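Local coordinates for protein putative eukaryotic translation initiation factor eIF-4E (Leishmania major, PDB 5WB5) that probably binds the methylated cap structure at the 5' end of messenger RNA, including the trypanosomatid cap 4, to initiate translation, at residues A[92-104]-A[208-215]. Numbering follows the deposited sequence.
Sequences ANKKGGKLWVNLD and ASMVFTKH
His215 CB lies 3.6 Å from Gly96 O, and the backbone N of His215 donates to that same oxygen (N to Gly96 O, 3.3 Å). With CG anti to its own carbonyl carbon (chi1 -61°), the ring folds back over the start of strand 97-104, and CG lies near Gly96 O and Gly97 CA. There Gly97 CA sits 3.5 Å from the centroid of the His215 ring and only 10° off the normal, a CH-pi contact over the face. His215 ND1, at the ring edge, donates to Asn93 O (3.0 Å), nearly straight at 168° and close to the ring plane, which fixes the imidazole's rotation. CE1 and NE2 lie over the Gly97 backbone. The Lys98 side chain crosses that of His215 at about a right angle: its CB and CG approach NE2, and its NZ lies by CD2 and NE2 without a bond.

Beyond the histidine, Lys98 with Thr213 and Trp100 with Val211 form antiparallel hydrogen-bonded pairs, each through two backbone N-H...O bonds. The Trp100 ring lies alongside Val211, whose CB approaches one face toward the rim, 3.6 Å from Trp100 CZ2. At the ring edge, Trp100 NE1 donates to Thr213 OG1 (3.2 Å), tying the indole to the neighbouring strand. On the other face of the sheet, Leu99 CB meets the edge of the Phe212 ring at CD1 (3.9 Å).

Within this chain, strand 210-214 is the outermost strand on one side of the curved antiparallel eIF4E sheet; strand 97-104 also bonds to strand 175-182. Leu99, Met210 and Phe212 pack against helix 188-200, whereas Arg177 makes a cation-pi contact with Trp100, and Trp181 meets the His215 ring.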
ATOM      1  N   ALA A  92      15.905   6.714  -0.525  1.00 85.69           N
ATOM      2  CA  ALA A  92      15.363   5.782  -1.506  1.00 88.83           C
ATOM      3  C   ALA A  92      14.473   6.487  -2.520  1.00 91.60           C
ATOM      4  O   ALA A  92      14.335   6.015  -3.653  1.00 68.81           O
ATOM      5  CB  ALA A  92      14.583   4.677  -0.795  1.00 89.04           C
ATOM      6  N   ASN A  93      13.869   7.612  -2.138  1.00 90.71           N
ATOM      7  CA  ASN A  93      12.941   8.334  -2.997  1.00105.69           C
ATOM      8  C   ASN A  93      13.501   9.651  -3.515  1.00108.79           C
ATOM      9  O   ASN A  93      12.800  10.355  -4.250  1.00 86.82           O
ATOM     10  CB  ASN A  93      11.633   8.603  -2.245  1.00 89.14           C
ATOM     11  CG  ASN A  93      11.020   7.344  -1.674  1.00 83.76           C
ATOM     12  OD1 ASN A  93      10.998   6.301  -2.326  1.00 96.00           O
ATOM     13  ND2 ASN A  93      10.522   7.431  -0.446  1.00 58.12           N
ATOM     14  N   LYS A  94      14.737  10.003  -3.160  1.00122.87           N
ATOM     15  CA  LYS A  94      15.276  11.302  -3.550  1.00100.61           C
ATOM     16  C   LYS A  94      15.392  11.418  -5.067  1.00 88.98           C
ATOM     17  O   LYS A  94      14.926  12.397  -5.663  1.00102.59           O
ATOM     18  CB  LYS A  94      16.633  11.527  -2.878  1.00103.36           C
ATOM     19  CG  LYS A  94      17.721  10.559  -3.318  1.00 94.61           C
ATOM     20  CD  LYS A  94      19.012  10.752  -2.545  1.00 95.25           C
ATOM     21  CE  LYS A  94      20.065   9.749  -2.988  1.00 92.97           C
ATOM     22  NZ  LYS A  94      21.398  10.025  -2.385  1.00108.29           N
ATOM     23  N   LYS A  95      16.001  10.420  -5.712  1.00 61.42           N
ATOM     24  CA  LYS A  95      16.196  10.473  -7.156  1.00 80.05           C
ATOM     25  C   LYS A  95      14.945  10.061  -7.917  1.00 78.83           C
ATOM     26  O   LYS A  95      14.733  10.516  -9.046  1.00 96.79           O
ATOM     27  CB  LYS A  95      17.362   9.570  -7.567  1.00 81.97           C
ATOM     28  CG  LYS A  95      18.723  10.032  -7.077  1.00 71.16           C
ATOM     29  CD  LYS A  95      19.813   9.038  -7.448  1.00 92.21           C
ATOM     30  CE  LYS A  95      21.175   9.493  -6.947  1.00 88.99           C
ATOM     31  NZ  LYS A  95      22.244   8.502  -7.248  1.00107.38           N
ATOM     32  N   GLY A  96      14.114   9.213  -7.323  1.00 65.44           N
ATOM     33  CA  GLY A  96      12.964   8.671  -8.009  1.00 70.26           C
ATOM     34  C   GLY A  96      11.771   9.604  -7.970  1.00 74.75           C
ATOM     35  O   GLY A  96      11.862  10.787  -7.638  1.00 95.09           O
ATOM     36  N   GLY A  97      10.624   9.039  -8.325  1.00 50.35           N
ATOM     37  CA  GLY A  97       9.372   9.764  -8.319  1.00 52.15           C
ATOM     38  C   GLY A  97       8.203   8.854  -8.010  1.00 51.17           C
ATOM     39  O   GLY A  97       8.372   7.798  -7.390  1.00 65.41           O
ATOM     40  N   LYS A  98       7.009   9.254  -8.441  1.00 37.85           N
ATOM     41  CA  LYS A  98       5.808   8.464  -8.218  1.00 45.52           C
ATOM     42  C   LYS A  98       4.926   8.482  -9.457  1.00 56.52           C
ATOM     43  O   LYS A  98       4.734   9.529 -10.082  1.00 67.53           O
ATOM     44  CB  LYS A  98       5.014   8.974  -7.005  1.00 56.38           C
ATOM     45  CG  LYS A  98       4.505  10.402  -7.118  1.00 53.13           C
ATOM     46  CD  LYS A  98       3.717  10.789  -5.872  1.00 62.40           C
ATOM     47  CE  LYS A  98       3.265  12.239  -5.910  1.00 65.93           C
ATOM     48  NZ  LYS A  98       4.415  13.177  -5.819  1.00 85.50           N
ATOM     49  N   LEU A  99       4.404   7.306  -9.803  1.00 32.45           N
ATOM     50  CA  LEU A  99       3.409   7.154 -10.859  1.00 43.06           C
ATOM     51  C   LEU A  99       2.047   6.975 -10.201  1.00 25.78           C
ATOM     52  O   LEU A  99       1.831   5.995  -9.485  1.00 49.14           O
ATOM     53  CB  LEU A  99       3.737   5.954 -11.749  1.00 49.31           C
ATOM     54  CG  LEU A  99       2.732   5.583 -12.849  1.00 48.08           C
ATOM     55  CD1 LEU A  99       2.858   6.514 -14.051  1.00 44.99           C
ATOM     56  CD2 LEU A  99       2.920   4.140 -13.267  1.00 41.75           C
ATOM     57  N   TRP A 100       1.133   7.913 -10.439  1.00 27.96           N
ATOM     58  CA  TRP A 100      -0.137   7.927  -9.732  1.00 38.47           C
ATOM     59  C   TRP A 100      -1.301   8.045 -10.705  1.00 44.93           C
ATOM     60  O   TRP A 100      -1.143   8.407 -11.874  1.00 49.41           O
ATOM     61  CB  TRP A 100      -0.193   9.066  -8.699  1.00 63.67           C
ATOM     62  CG  TRP A 100       0.073  10.436  -9.249  1.00 61.54           C
ATOM     63  CD1 TRP A 100       1.288  11.039  -9.399  1.00 55.04           C
ATOM     64  CD2 TRP A 100      -0.902  11.384  -9.701  1.00 46.59           C
ATOM     65  NE1 TRP A 100       1.131  12.300  -9.922  1.00 51.41           N
ATOM     66  CE2 TRP A 100      -0.206  12.536 -10.115  1.00 55.58           C
ATOM     67  CE3 TRP A 100      -2.298  11.369  -9.797  1.00 56.29           C
ATOM     68  CZ2 TRP A 100      -0.855  13.660 -10.622  1.00 37.94           C
ATOM     69  CZ3 TRP A 100      -2.940  12.487 -10.301  1.00 61.88           C
ATOM     70  CH2 TRP A 100      -2.220  13.615 -10.705  1.00 33.43           C
ATOM     71  N   VAL A 101      -2.480   7.705 -10.187  1.00 33.96           N
ATOM     72  CA  VAL A 101      -3.733   7.730 -10.929  1.00 52.95           C
ATOM     73  C   VAL A 101      -4.848   8.174  -9.992  1.00 37.79           C
ATOM     74  O   VAL A 101      -4.799   7.938  -8.780  1.00 33.22           O
ATOM     75  CB  VAL A 101      -4.074   6.353 -11.541  1.00 59.91           C
ATOM     76  CG1 VAL A 101      -2.993   5.912 -12.516  1.00 56.89           C
ATOM     77  CG2 VAL A 101      -4.258   5.308 -10.449  1.00 51.29           C
ATOM     78  N   ASN A 102      -5.869   8.811 -10.567  1.00 34.87           N
ATOM     79  CA  ASN A 102      -7.034   9.291  -9.827  1.00 43.02           C
ATOM     80  C   ASN A 102      -8.210   8.371 -10.138  1.00 63.32           C
ATOM     81  O   ASN A 102      -8.789   8.435 -11.226  1.00 80.65           O
ATOM     82  CB  ASN A 102      -7.365  10.737 -10.188  1.00 64.73           C
ATOM     83  CG  ASN A 102      -6.256  11.703  -9.822  1.00 94.13           C
ATOM     84  OD1 ASN A 102      -5.381  11.385  -9.019  1.00100.60           O
ATOM     85  ND2 ASN A 102      -6.292  12.895 -10.406  1.00 86.20           N
ATOM     86  N   LEU A 103      -8.557   7.515  -9.184  1.00 62.11           N
ATOM     87  CA  LEU A 103      -9.770   6.721  -9.252  1.00 44.02           C
ATOM     88  C   LEU A 103     -10.935   7.527  -8.683  1.00 66.73           C
ATOM     89  O   LEU A 103     -10.752   8.579  -8.067  1.00 76.09           O
ATOM     90  CB  LEU A 103      -9.592   5.418  -8.476  1.00 40.72           C
ATOM     91  CG  LEU A 103      -8.228   4.740  -8.636  1.00 56.34           C
ATOM     92  CD1 LEU A 103      -8.085   3.591  -7.652  1.00 46.64           C
ATOM     93  CD2 LEU A 103      -8.034   4.259 -10.070  1.00 43.63           C
ATOM     94  N   ASP A 104     -12.144   7.010  -8.871  1.00 59.97           N
ATOM     95  CA  ASP A 104     -13.349   7.685  -8.416  1.00 91.39           C
ATOM     96  C   ASP A 104     -14.061   6.833  -7.372  1.00 96.97           C
ATOM     97  O   ASP A 104     -13.788   5.639  -7.221  1.00104.86           O
ATOM     98  CB  ASP A 104     -14.285   7.986  -9.592  1.00 97.51           C
ATOM     99  CG  ASP A 104     -13.610   8.815 -10.672  1.00 92.53           C
ATOM    100  OD1 ASP A 104     -12.792   9.696 -10.328  1.00 96.76           O
ATOM    101  OD2 ASP A 104     -13.890   8.579 -11.867  1.00101.15           O
ATOM    102  N   ALA A 208      -9.001   7.480 -14.413  1.00 66.74           N
ATOM    103  CA  ALA A 208      -9.390   8.788 -14.932  1.00 83.34           C
ATOM    104  C   ALA A 208      -8.165   9.659 -15.200  1.00 88.67           C
ATOM    105  O   ALA A 208      -8.234  10.624 -15.963  1.00 47.65           O
ATOM    106  CB  ALA A 208     -10.326   9.484 -13.961  1.00 87.85           C
ATOM    107  N   SER A 209      -7.049   9.316 -14.563  1.00 74.79           N
ATOM    108  CA  SER A 209      -5.806  10.052 -14.737  1.00 66.45           C
ATOM    109  C   SER A 209      -4.634   9.107 -14.515  1.00 66.37           C
ATOM    110  O   SER A 209      -4.724   8.157 -13.733  1.00 89.25           O
ATOM    111  CB  SER A 209      -5.721  11.243 -13.771  1.00 58.75           C
ATOM    112  OG  SER A 209      -4.423  11.814 -13.766  1.00 50.79           O
ATOM    113  N   MET A 210      -3.541   9.370 -15.227  1.00 54.16           N
ATOM    114  CA  MET A 210      -2.283   8.662 -15.005  1.00 60.89           C
ATOM    115  C   MET A 210      -1.145   9.634 -15.262  1.00 58.69           C
ATOM    116  O   MET A 210      -1.049  10.204 -16.352  1.00 67.30           O
ATOM    117  CB  MET A 210      -2.161   7.431 -15.907  1.00 50.64           C
ATOM    118  CG  MET A 210      -0.844   6.681 -15.739  1.00 51.47           C
ATOM    119  SD  MET A 210      -0.880   5.004 -16.401  1.00 80.49           S
ATOM    120  CE  MET A 210      -1.763   4.141 -15.104  1.00 62.35           C
ATOM    121  N   VAL A 211      -0.291   9.818 -14.262  1.00 64.92           N
ATOM    122  CA  VAL A 211       0.733  10.855 -14.296  1.00 60.70           C
ATOM    123  C   VAL A 211       1.960  10.349 -13.554  1.00 48.54           C
ATOM    124  O   VAL A 211       1.851   9.845 -12.434  1.00 74.68           O
ATOM    125  CB  VAL A 211       0.226  12.166 -13.659  1.00 58.56           C
ATOM    126  CG1 VAL A 211       1.316  13.232 -13.659  1.00 65.45           C
ATOM    127  CG2 VAL A 211      -1.023  12.673 -14.374  1.00 56.84           C
ATOM    128  N   PHE A 212       3.128  10.489 -14.172  1.00 25.28           N
ATOM    129  CA  PHE A 212       4.393  10.287 -13.479  1.00 39.88           C
ATOM    130  C   PHE A 212       4.951  11.638 -13.055  1.00 65.56           C
ATOM    131  O   PHE A 212       4.828  12.627 -13.782  1.00 76.87           O
ATOM    132  CB  PHE A 212       5.412   9.561 -14.356  1.00 25.39           C
ATOM    133  CG  PHE A 212       6.691   9.234 -13.636  1.00 66.00           C
ATOM    134  CD1 PHE A 212       6.749   8.168 -12.752  1.00 62.59           C
ATOM    135  CD2 PHE A 212       7.828   9.999 -13.830  1.00 57.43           C
ATOM    136  CE1 PHE A 212       7.919   7.866 -12.080  1.00 68.65           C
ATOM    137  CE2 PHE A 212       9.005   9.700 -13.161  1.00 83.82           C
ATOM    138  CZ  PHE A 212       9.049   8.632 -12.285  1.00 72.42           C
ATOM    139  N   THR A 213       5.568  11.674 -11.876  1.00 76.02           N
ATOM    140  CA  THR A 213       6.083  12.919 -11.319  1.00 64.57           C
ATOM    141  C   THR A 213       7.393  12.637 -10.602  1.00 41.31           C
ATOM    142  O   THR A 213       7.421  11.856  -9.647  1.00 40.82           O
ATOM    143  CB  THR A 213       5.072  13.546 -10.354  1.00 39.14           C
ATOM    144  OG1 THR A 213       3.812  13.710 -11.017  1.00 59.71           O
ATOM    145  CG2 THR A 213       5.565  14.898  -9.866  1.00 59.56           C
ATOM    146  N   LYS A 214       8.469  13.269 -11.064  1.00 68.83           N
ATOM    147  CA  LYS A 214       9.737  13.202 -10.352  1.00 69.38           C
ATOM    148  C   LYS A 214       9.680  14.086  -9.114  1.00 69.82           C
ATOM    149  O   LYS A 214       9.071  15.160  -9.123  1.00 69.43           O
ATOM    150  CB  LYS A 214      10.889  13.641 -11.261  1.00 62.43           C
ATOM    151  CG  LYS A 214      12.258  13.580 -10.597  1.00 66.28           C
ATOM    152  CD  LYS A 214      13.364  13.988 -11.560  1.00 88.23           C
ATOM    153  CE  LYS A 214      14.728  13.942 -10.889  1.00 97.73           C
ATOM    154  NZ  LYS A 214      15.817  14.388 -11.802  1.00106.30           N
ATOM    155  N   HIS A 215      10.314  13.629  -8.043  1.00 70.98           N
ATOM    156  CA  HIS A 215      10.282  14.356  -6.784  1.00 70.24           C
ATOM    157  C   HIS A 215      11.268  15.517  -6.801  1.00 64.69           C
ATOM    158  O   HIS A 215      10.880  16.670  -6.609  1.00 61.23           O
ATOM    159  CB  HIS A 215      10.590  13.416  -5.618  1.00 83.46           C
ATOM    160  CG  HIS A 215       9.604  12.299  -5.468  1.00 76.32           C
ATOM    161  ND1 HIS A 215       9.934  11.085  -4.904  1.00 66.46           N
ATOM    162  CD2 HIS A 215       8.293  12.217  -5.799  1.00 63.84           C
ATOM    163  CE1 HIS A 215       8.870  10.302  -4.898  1.00 66.45           C
ATOM    164  NE2 HIS A 215       7.861  10.965  -5.435  1.00 66.99           N
TER